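Local coordinates for protein ECF RNA polymerase sigma factor SigK (Mycobacterium tuberculosis, PDB 4NQW) that probably directs RNA polymerase to specific promoters as an ECF sigma factor, held inactive by an anti-sigma factor until regulated proteolysis releases it, at residues Phe43-Tyr47 / Tyr76-Trp80; Thr50-Val54 / Leu94-Leu98; Val58-Leu62 / Ala105-Val109. All coordinates share one frame; numbering follows the deposited sequence.

Contact 1: residues Phe43-Tyr47 / Tyr76-Trp80. With CD (cadmium ion), chain F.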
loop_
_atom_site.group_PDB
_atom_site.type_symbol
_atom_site.label_atom_id
_atom_site.label_comp_id
_atom_site.label_asym_id
_atom_site.label_seq_id
_atom_site.Cartn_x
_atom_site.Cartn_y
_atom_site.Cartn_z
ATOM N N PHE A 43 15.408 1.826 14.015
ATOM C CA PHE A 43 15.280 1.201 12.704
ATOM C C PHE A 43 15.176 -0.316 12.854
ATOM O O PHE A 43 14.381 -0.960 12.167
ATOM C CB PHE A 43 16.479 1.574 11.827
ATOM C CG PHE A 43 16.380 1.075 10.414
ATOM C CD1 PHE A 43 17.316 0.179 9.910
ATOM C CD2 PHE A 43 15.351 1.499 9.584
ATOM C CE1 PHE A 43 17.229 -0.280 8.608
ATOM C CE2 PHE A 43 15.256 1.041 8.282
ATOM C CZ PHE A 43 16.197 0.150 7.794
ATOM N N ALA A 44 15.974 -0.877 13.759
ATOM C CA ALA A 44 15.887 -2.295 14.105
ATOM C C ALA A 44 14.522 -2.647 14.694
ATOM O O ALA A 44 13.959 -3.694 14.379
ATOM C CB ALA A 44 16.989 -2.669 15.085
ATOM N N GLU A 45 13.998 -1.771 15.548
ATOM C CA GLU A 45 12.688 -1.981 16.164
ATOM C C GLU A 45 11.547 -1.715 15.179
ATOM O O GLU A 45 10.552 -2.442 15.168
ATOM C CB GLU A 45 12.531 -1.107 17.413
ATOM C CG GLU A 45 11.222 -1.337 18.161
ATOM C CD GLU A 45 11.344 -1.140 19.663
ATOM O OE1 GLU A 45 12.170 -1.834 20.292
ATOM O OE2 GLU A 45 10.599 -0.304 20.216
ATOM N N PHE A 46 11.695 -0.674 14.360
ATOM C CA PHE A 46 10.738 -0.375 13.291
ATOM C C PHE A 46 10.637 -1.553 12.331
ATOM O O PHE A 46 9.541 -1.946 11.931
ATOM C CB PHE A 46 11.160 0.884 12.526
ATOM C CG PHE A 46 10.176 1.316 11.473
ATOM C CD1 PHE A 46 9.094 2.123 11.807
ATOM C CD2 PHE A 46 10.330 0.921 10.152
ATOM C CE1 PHE A 46 8.182 2.525 10.842
ATOM C CE2 PHE A 46 9.421 1.320 9.183
ATOM C CZ PHE A 46 8.347 2.124 9.528
ATOM N N TYR A 47 11.791 -2.110 11.971
ATOM C CA TYR A 47 11.847 -3.286 11.110
ATOM C C TYR A 47 11.208 -4.506 11.780
ATOM O O TYR A 47 10.349 -5.160 11.188
ATOM C CB TYR A 47 13.294 -3.603 10.715
ATOM C CG TYR A 47 13.424 -4.933 10.015
ATOM C CD1 TYR A 47 12.965 -5.099 8.714
ATOM C CD2 TYR A 47 13.976 -6.035 10.663
ATOM C CE1 TYR A 47 13.061 -6.319 8.070
ATOM C CE2 TYR A 47 14.081 -7.258 10.026
ATOM C CZ TYR A 47 13.619 -7.395 8.730
ATOM O OH TYR A 47 13.713 -8.603 8.084
ATOM N N TYR A 76 13.131 -1.307 2.894
ATOM C CA TYR A 76 13.692 -0.795 4.149
ATOM C C TYR A 76 14.915 0.104 3.946
ATOM O O TYR A 76 15.222 0.928 4.811
ATOM C CB TYR A 76 13.993 -1.938 5.124
ATOM C CG TYR A 76 12.733 -2.497 5.737
ATOM C CD1 TYR A 76 12.193 -3.703 5.301
ATOM C CD2 TYR A 76 12.059 -1.799 6.731
ATOM C CE1 TYR A 76 11.026 -4.206 5.853
ATOM C CE2 TYR A 76 10.891 -2.292 7.287
ATOM C CZ TYR A 76 10.379 -3.495 6.846
ATOM O OH TYR A 76 9.223 -3.986 7.403
ATOM N N LEU A 77 15.599 -0.035 2.811
ATOM C CA LEU A 77 16.640 0.930 2.437
ATOM C C LEU A 77 15.988 2.282 2.135
ATOM O O LEU A 77 16.494 3.316 2.560
ATOM C CB LEU A 77 17.465 0.434 1.238
ATOM C CG LEU A 77 18.785 1.141 0.867
ATOM C CD1 LEU A 77 18.567 2.519 0.249
ATOM C CD2 LEU A 77 19.738 1.241 2.052
ATOM N N GLU A 78 14.861 2.274 1.421
ATOM C CA GLU A 78 14.118 3.516 1.164
ATOM C C GLU A 78 13.546 4.110 2.452
ATOM O O GLU A 78 13.527 5.329 2.608
ATOM C CB GLU A 78 12.995 3.321 0.135
ATOM C CG GLU A 78 12.261 4.624 -0.187
ATOM C CD GLU A 78 11.235 4.510 -1.300
ATOM O OE1 GLU A 78 10.526 5.508 -1.547
ATOM O OE2 GLU A 78 11.126 3.440 -1.933
ATOM N N VAL A 79 13.078 3.258 3.362
ATOM C CA VAL A 79 12.612 3.724 4.672
ATOM C C VAL A 79 13.721 4.544 5.316
ATOM O O VAL A 79 13.518 5.697 5.684
ATOM C CB VAL A 79 12.235 2.560 5.620
ATOM C CG1 VAL A 79 11.954 3.072 7.028
ATOM C CG2 VAL A 79 11.021 1.808 5.098
ATOM N N TRP A 80 14.897 3.935 5.426
ATOM C CA TRP A 80 16.070 4.576 6.016
ATOM C C TRP A 80 16.422 5.912 5.363
ATOM O O TRP A 80 16.657 6.905 6.054
ATOM C CB TRP A 80 17.270 3.638 5.905
ATOM C CG TRP A 80 18.525 4.181 6.494
ATOM C CD1 TRP A 80 19.559 4.773 5.828
ATOM C CD2 TRP A 80 18.883 4.177 7.874
ATOM N NE1 TRP A 80 20.543 5.139 6.714
ATOM C CE2 TRP A 80 20.153 4.782 7.978
ATOM C CE3 TRP A 80 18.254 3.717 9.037
ATOM C CZ2 TRP A 80 20.802 4.944 9.200
ATOM C CZ3 TRP A 80 18.899 3.874 10.246
ATOM C CH2 TRP A 80 20.162 4.478 10.318
HETATM CD CD CD F . 9.541 4.713 -3.787
HETATM O O HOH W 1 10.798 6.384 -5.570
#
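Phe-43 meets Trp-80 and Tyr-47 meets Tyr-76 across two helix segments that run roughly antiparallel, with axes 137° apart in direction and 11.6 Å apart at closest approach. At that spacing the gap is filled by large rings, which meet in two edge-to-face (T-shaped) pairs. In the first, the six-membered ring of Trp-80 turns its edge to one face of Phe-43, and Trp-80 CE3 stands 3.5 Å from Phe-43 CG, toward the rim of the ring and not over its middle. With CG anti to the backbone N (chi1 -175°), the Phe-43 ring reaches right across to the opposite helix. Tyr-76 O lies at its far edge, near the ring plane, 3.2 Å from Phe-43 CZ; the same oxygen also accepts the helical bond from Trp-80 N. In the second pair the edge of Tyr-47 is set over the face of Tyr-76, with the ring planes at 83°. Tyr-47 CD1 sits almost above the centre of that ring, 3.6 Å from Tyr-76 CE1. Val-79 fills the space beside these pairs: its CG1 methyl lies 3.8 Å from Phe-46 CE2 and also touches the edge of Phe-43. No hydrogen bond crosses between the segments. Glu-78 points off the other way, and its carboxylate chelates a cadmium ion through OE1 at 2.6 Å and OE2 at 2.8 Å, while OE2 also accepts a hydrogen bond from Arg-104 NH2. The contact joins helix 42-62 to helix 65-82 in sigma domain 2. Leu-97 of helix 93-111 packs on Phe-46, Tyr-76 and Val-79, helix 28-34 covers Phe-46 through Leu-28 and Leu-32, and another protein chain packs on Phe-43, Tyr-47 and Trp-80.

Contact 2: residues Thr50-Val54 / Leu94-Leu98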
loop_
_atom_site.group_PDB
_atom_site.type_symbol
_atom_site.label_atom_id
_atom_site.label_comp_id
_atom_site.label_asym_id
_atom_site.label_seq_id
_atom_site.Cartn_x
_atom_site.Cartn_y
_atom_site.Cartn_z
ATOM N N THR A 50 7.346 -4.510 11.874
ATOM C CA THR A 50 6.647 -4.420 10.585
ATOM C C THR A 50 7.023 -5.496 9.553
ATOM O O THR A 50 6.314 -5.669 8.559
ATOM C CB THR A 50 6.888 -3.043 9.931
ATOM O OG1 THR A 50 8.290 -2.851 9.699
ATOM C CG2 THR A 50 6.363 -1.922 10.820
ATOM N N LYS A 51 8.115 -6.220 9.789
ATOM C CA LYS A 51 8.708 -7.093 8.763
ATOM C C LYS A 51 7.779 -8.175 8.201
ATOM O O LYS A 51 7.798 -8.436 6.998
ATOM C CB LYS A 51 10.009 -7.735 9.268
ATOM C CG LYS A 51 9.864 -8.652 10.477
ATOM C CD LYS A 51 11.230 -9.097 10.977
ATOM C CE LYS A 51 11.173 -9.662 12.385
ATOM N NZ LYS A 51 10.486 -10.979 12.434
ATOM N N SER A 52 6.977 -8.799 9.062
ATOM C CA SER A 52 6.083 -9.873 8.621
ATOM C C SER A 52 4.968 -9.359 7.700
ATOM O O SER A 52 4.533 -10.065 6.786
ATOM C CB SER A 52 5.481 -10.613 9.822
ATOM O OG SER A 52 4.608 -9.774 10.557
ATOM N N ARG A 53 4.514 -8.134 7.942
ATOM C CA ARG A 53 3.483 -7.523 7.106
ATOM C C ARG A 53 4.042 -7.039 5.764
ATOM O O ARG A 53 3.378 -7.175 4.735
ATOM C CB ARG A 53 2.782 -6.384 7.853
ATOM C CG ARG A 53 1.804 -6.876 8.912
ATOM C CD ARG A 53 0.954 -5.760 9.506
ATOM N NE ARG A 53 1.338 -5.420 10.877
ATOM C CZ ARG A 53 2.334 -4.601 11.217
ATOM N NH1 ARG A 53 3.087 -4.018 10.292
ATOM N NH2 ARG A 53 2.585 -4.368 12.500
ATOM N N VAL A 54 5.256 -6.489 5.763
ATOM C CA VAL A 54 5.885 -6.061 4.508
ATOM C C VAL A 54 6.275 -7.273 3.660
ATOM O O VAL A 54 5.914 -7.359 2.485
ATOM C CB VAL A 54 7.130 -5.184 4.744
ATOM C CG1 VAL A 54 7.841 -4.906 3.424
ATOM C CG2 VAL A 54 6.736 -3.878 5.414
ATOM N N LEU A 94 2.746 3.209 9.444
ATOM C CA LEU A 94 2.412 1.902 8.889
ATOM C C LEU A 94 1.945 2.039 7.438
ATOM O O LEU A 94 2.419 1.322 6.557
ATOM C CB LEU A 94 1.313 1.226 9.726
ATOM C CG LEU A 94 1.429 -0.267 10.069
ATOM C CD1 LEU A 94 0.062 -0.931 9.965
ATOM C CD2 LEU A 94 2.430 -1.004 9.196
ATOM N N ALA A 95 1.018 2.966 7.207
ATOM C CA ALA A 95 0.493 3.237 5.868
ATOM C C ALA A 95 1.582 3.738 4.923
ATOM O O ALA A 95 1.626 3.349 3.756
ATOM C CB ALA A 95 -0.643 4.247 5.943
ATOM N N TRP A 96 2.452 4.602 5.436
ATOM C CA TRP A 96 3.589 5.127 4.678
ATOM C C TRP A 96 4.508 3.992 4.217
ATOM O O TRP A 96 4.965 3.979 3.073
ATOM C CB TRP A 96 4.357 6.118 5.557
ATOM C CG TRP A 96 5.469 6.864 4.889
ATOM C CD1 TRP A 96 5.358 7.988 4.122
ATOM C CD2 TRP A 96 6.869 6.571 4.971
ATOM N NE1 TRP A 96 6.603 8.400 3.707
ATOM C CE2 TRP A 96 7.547 7.548 4.214
ATOM C CE3 TRP A 96 7.614 5.569 5.601
ATOM C CZ2 TRP A 96 8.935 7.554 4.070
ATOM C CZ3 TRP A 96 8.995 5.576 5.460
ATOM C CH2 TRP A 96 9.641 6.564 4.702
ATOM N N LEU A 97 4.753 3.033 5.109
ATOM C CA LEU A 97 5.613 1.884 4.820
ATOM C C LEU A 97 4.960 0.893 3.855
ATOM O O LEU A 97 5.573 0.490 2.866
ATOM C CB LEU A 97 5.988 1.166 6.123
ATOM C CG LEU A 97 6.762 -0.153 6.026
ATOM C CD1 LEU A 97 8.161 0.076 5.483
ATOM C CD2 LEU A 97 6.823 -0.826 7.389
ATOM N N LEU A 98 3.727 0.485 4.148
ATOM C CA LEU A 98 3.052 -0.518 3.315
ATOM C C LEU A 98 2.726 0.004 1.917
ATOM O O LEU A 98 2.744 -0.755 0.951
ATOM C CB LEU A 98 1.782 -1.056 3.990
ATOM C CG LEU A 98 1.941 -2.332 4.827
ATOM C CD1 LEU A 98 2.485 -3.487 4.001
ATOM C CD2 LEU A 98 2.833 -2.089 6.024
#
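Thr-50 OG1, with Leu-97 CD2 packed against it from across the contact, is gripped by hydrogen bonds to Phe-46 O and Tyr-76 OH and by a weak one to Tyr-47 O. The side chain lies in the helical core of sigma-70 region 2, where segments of helices 42-62 and 93-111 run in broadly the same direction, their local axes 42° apart. OG1 takes the position between the backbone N and the carbonyl carbon (chi1 60°), which brings the hydroxyl back over the preceding turn and within reach of Phe-46 O. The helix is kinked here: the N atoms of Ser-52 and Arg-53 lack bonds to the turn before, Arg-53 N making only a weak bond to Thr-50 O, and the regular pattern resumes with Val-54 N to Thr-50 O at 3.1 Å.

Between the segments the contact is van der Waals packing, with no hydrogen bond. Leu-97 CD2 is the shared contact point: it lies 3.4 Å from Thr-50 CB and 3.6 Å from Val-54 CG2, so a single methyl bridges one turn of the facing helix. Near the start of helix 93-111, the guanidinium of Arg-53 presents a face to the branch point of Leu-94, and NH1 comes within 3.3 Å of Leu-94 CD2. The arginine chain, bent at chi3, brings this group back beside Thr-50, whose CG2 lies at its edge and in its plane. Ile-75 of helix 65-82 adds to the packing on Val-54 and Leu-97. Further along, Leu-98 extends CD2 to within 4.3 Å of Val-54 CG2, while its CD1 methyl rests 3.9 Å from Arg-53 O.

Contact 3: residues Val58-Leu62 / Ala105-Val109. With CD (cadmium ion), chain L; CD (cadmium ion), chain C.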
loop_
_atom_site.group_PDB
_atom_site.type_symbol
_atom_site.label_atom_id
_atom_site.label_comp_id
_atom_site.label_asym_id
_atom_site.label_seq_id
_atom_site.Cartn_x
_atom_site.Cartn_y
_atom_site.Cartn_z
ATOM N N VAL A 58 4.748 -8.441 -0.056
ATOM C CA VAL A 58 5.637 -8.621 -1.200
ATOM C C VAL A 58 5.556 -10.059 -1.725
ATOM O O VAL A 58 5.381 -10.271 -2.928
ATOM C CB VAL A 58 7.090 -8.242 -0.849
ATOM C CG1 VAL A 58 8.040 -8.623 -1.973
ATOM C CG2 VAL A 58 7.192 -6.748 -0.572
ATOM N N MET A 59 5.670 -11.035 -0.823
ATOM C CA MET A 59 5.484 -12.448 -1.183
ATOM C C MET A 59 4.178 -12.666 -1.942
ATOM O O MET A 59 4.158 -13.336 -2.971
ATOM C CB MET A 59 5.498 -13.355 0.062
ATOM C CG MET A 59 6.825 -14.049 0.341
ATOM S SD MET A 59 7.503 -14.969 -1.061
ATOM C CE MET A 59 6.114 -15.989 -1.553
ATOM N N ARG A 60 3.096 -12.096 -1.424
ATOM C CA ARG A 60 1.782 -12.227 -2.038
ATOM C C ARG A 60 1.763 -11.720 -3.481
ATOM O O ARG A 60 1.188 -12.367 -4.358
ATOM C CB ARG A 60 0.732 -11.481 -1.201
ATOM C CG ARG A 60 -0.685 -11.531 -1.751
ATOM C CD ARG A 60 -1.225 -12.953 -1.822
ATOM N NE ARG A 60 -1.864 -13.210 -3.115
ATOM C CZ ARG A 60 -3.174 -13.152 -3.358
ATOM N NH1 ARG A 60 -4.047 -12.852 -2.396
ATOM N NH2 ARG A 60 -3.619 -13.406 -4.584
ATOM N N VAL A 61 2.397 -10.573 -3.721
ATOM C CA VAL A 61 2.393 -9.937 -5.041
ATOM C C VAL A 61 3.353 -10.629 -6.010
ATOM O O VAL A 61 2.974 -10.952 -7.135
ATOM C CB VAL A 61 2.744 -8.433 -4.946
ATOM C CG1 VAL A 61 2.831 -7.803 -6.330
ATOM C CG2 VAL A 61 1.710 -7.697 -4.106
ATOM N N LEU A 62 4.587 -10.859 -5.570
ATOM C CA LEU A 62 5.631 -11.421 -6.434
ATOM C C LEU A 62 5.603 -12.950 -6.520
ATOM O O LEU A 62 5.882 -13.510 -7.580
ATOM C CB LEU A 62 7.015 -10.962 -5.960
ATOM C CG LEU A 62 7.210 -9.457 -5.756
ATOM C CD1 LEU A 62 8.646 -9.163 -5.354
ATOM C CD2 LEU A 62 6.841 -8.669 -7.004
ATOM N N ALA A 105 6.553 -3.533 -5.097
ATOM C CA ALA A 105 6.210 -4.893 -5.518
ATOM C C ALA A 105 5.406 -4.906 -6.820
ATOM O O ALA A 105 5.700 -5.684 -7.731
ATOM C CB ALA A 105 5.438 -5.605 -4.422
ATOM N N VAL A 106 4.388 -4.050 -6.897
ATOM C CA VAL A 106 3.548 -3.942 -8.092
ATOM C C VAL A 106 4.383 -3.507 -9.296
ATOM O O VAL A 106 4.245 -4.059 -10.388
ATOM C CB VAL A 106 2.369 -2.964 -7.861
ATOM C CG1 VAL A 106 1.800 -2.444 -9.177
ATOM C CG2 VAL A 106 1.282 -3.644 -7.037
ATOM N N ASP A 107 5.245 -2.518 -9.086
ATOM C CA ASP A 107 6.190 -2.087 -10.113
ATOM C C ASP A 107 7.021 -3.262 -10.642
ATOM O O ASP A 107 7.221 -3.395 -11.851
ATOM C CB ASP A 107 7.109 -0.998 -9.554
ATOM C CG ASP A 107 8.300 -0.727 -10.446
ATOM O OD1 ASP A 107 9.317 -1.445 -10.320
ATOM O OD2 ASP A 107 8.221 0.211 -11.264
ATOM N N ARG A 108 7.497 -4.101 -9.726
ATOM C CA ARG A 108 8.283 -5.292 -10.069
ATOM C C ARG A 108 7.539 -6.195 -11.055
ATOM O O ARG A 108 8.134 -6.724 -11.993
ATOM C CB ARG A 108 8.611 -6.093 -8.804
ATOM C CG ARG A 108 10.022 -6.652 -8.747
ATOM C CD ARG A 108 11.044 -5.557 -8.476
ATOM N NE ARG A 108 12.172 -6.030 -7.675
ATOM C CZ ARG A 108 13.143 -6.830 -8.115
ATOM N NH1 ARG A 108 13.147 -7.282 -9.367
ATOM N NH2 ARG A 108 14.118 -7.190 -7.286
ATOM N N VAL A 109 6.238 -6.365 -10.828
ATOM C CA VAL A 109 5.386 -7.184 -11.695
ATOM C C VAL A 109 5.161 -6.527 -13.059
ATOM O O VAL A 109 5.214 -7.199 -14.087
ATOM C CB VAL A 109 4.020 -7.472 -11.023
ATOM C CG1 VAL A 109 3.043 -8.118 -12.003
ATOM C CG2 VAL A 109 4.209 -8.360 -9.801
HETATM CD CD CD L . 6.520 1.676 -12.150
HETATM CD CD CD C . 10.889 -1.184 -12.171
HETATM O O HOH W 2 11.615 -3.740 -11.574
#
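Val-61 and Leu-62 meet Ala-105 and Val-109 where the segments of helices 42-62 and 93-111 lie nearly parallel, their local axes 17° and 9.3 Å apart. Apolar packing dominates. The small Ala-105 side chain points at the other helix, and Val-61 CG1 settles 3.9 Å from its CB and 3.8 Å from Val-109 CG2. Leu-62 has CG anti to its carbonyl carbon (chi1 -52°), which swings CD2 across to lie 3.6 Å from Arg-108 CB. The same methyl approaches a polar backbone atom, Leu-62 CD2 standing 3.3 Å from Ala-105 O, an oxygen that also accepts the helical bond from Val-109 N.

Metal binding occupies the far side of helix 93-111. Asp-107 splits its carboxylate between two cadmium ions, OD1 binding one at 2.4 Å and OD2 the other, also at 2.4 Å; an acidic side chain of another protein chain binds cadmium together with OD2.

Helix 65-82 packs beside the pair: Ser-68 and Ile-75 touch Val-58, and Thr-71, of the RpoC-interaction motif, touches Leu-62 and receives a weak hydrogen bond from Arg-108 NE. On helix 42-62, Arg-60 NH2 forms a salt bridge with Glu-163 OE2 of helix 156-167, in domain 4.

From the N terminus, helix 42-62 supplies the first segment of all three contacts in turn, 43-47, 50-54 and 58-62. Contact 1 closes the shortest excursion, returning at 76-80 on helix 65-82. The chain then passes to helix 93-111, where contact 2 and, farther along, contact 3 close progressively longer loops. None nests within another: the segments alternate, so every pair crosses. Contacts 2 and 3 join the same two helices, whose segments run broadly the same way, with contact centres about 14 Å apart, whereas contact 1 brings in helix 65-82, roughly antiparallel there. Contacts 1 and 2 touch through Tyr-76 and Thr-50, and through Val-79 and Leu-97, uniting three helices of domain 2.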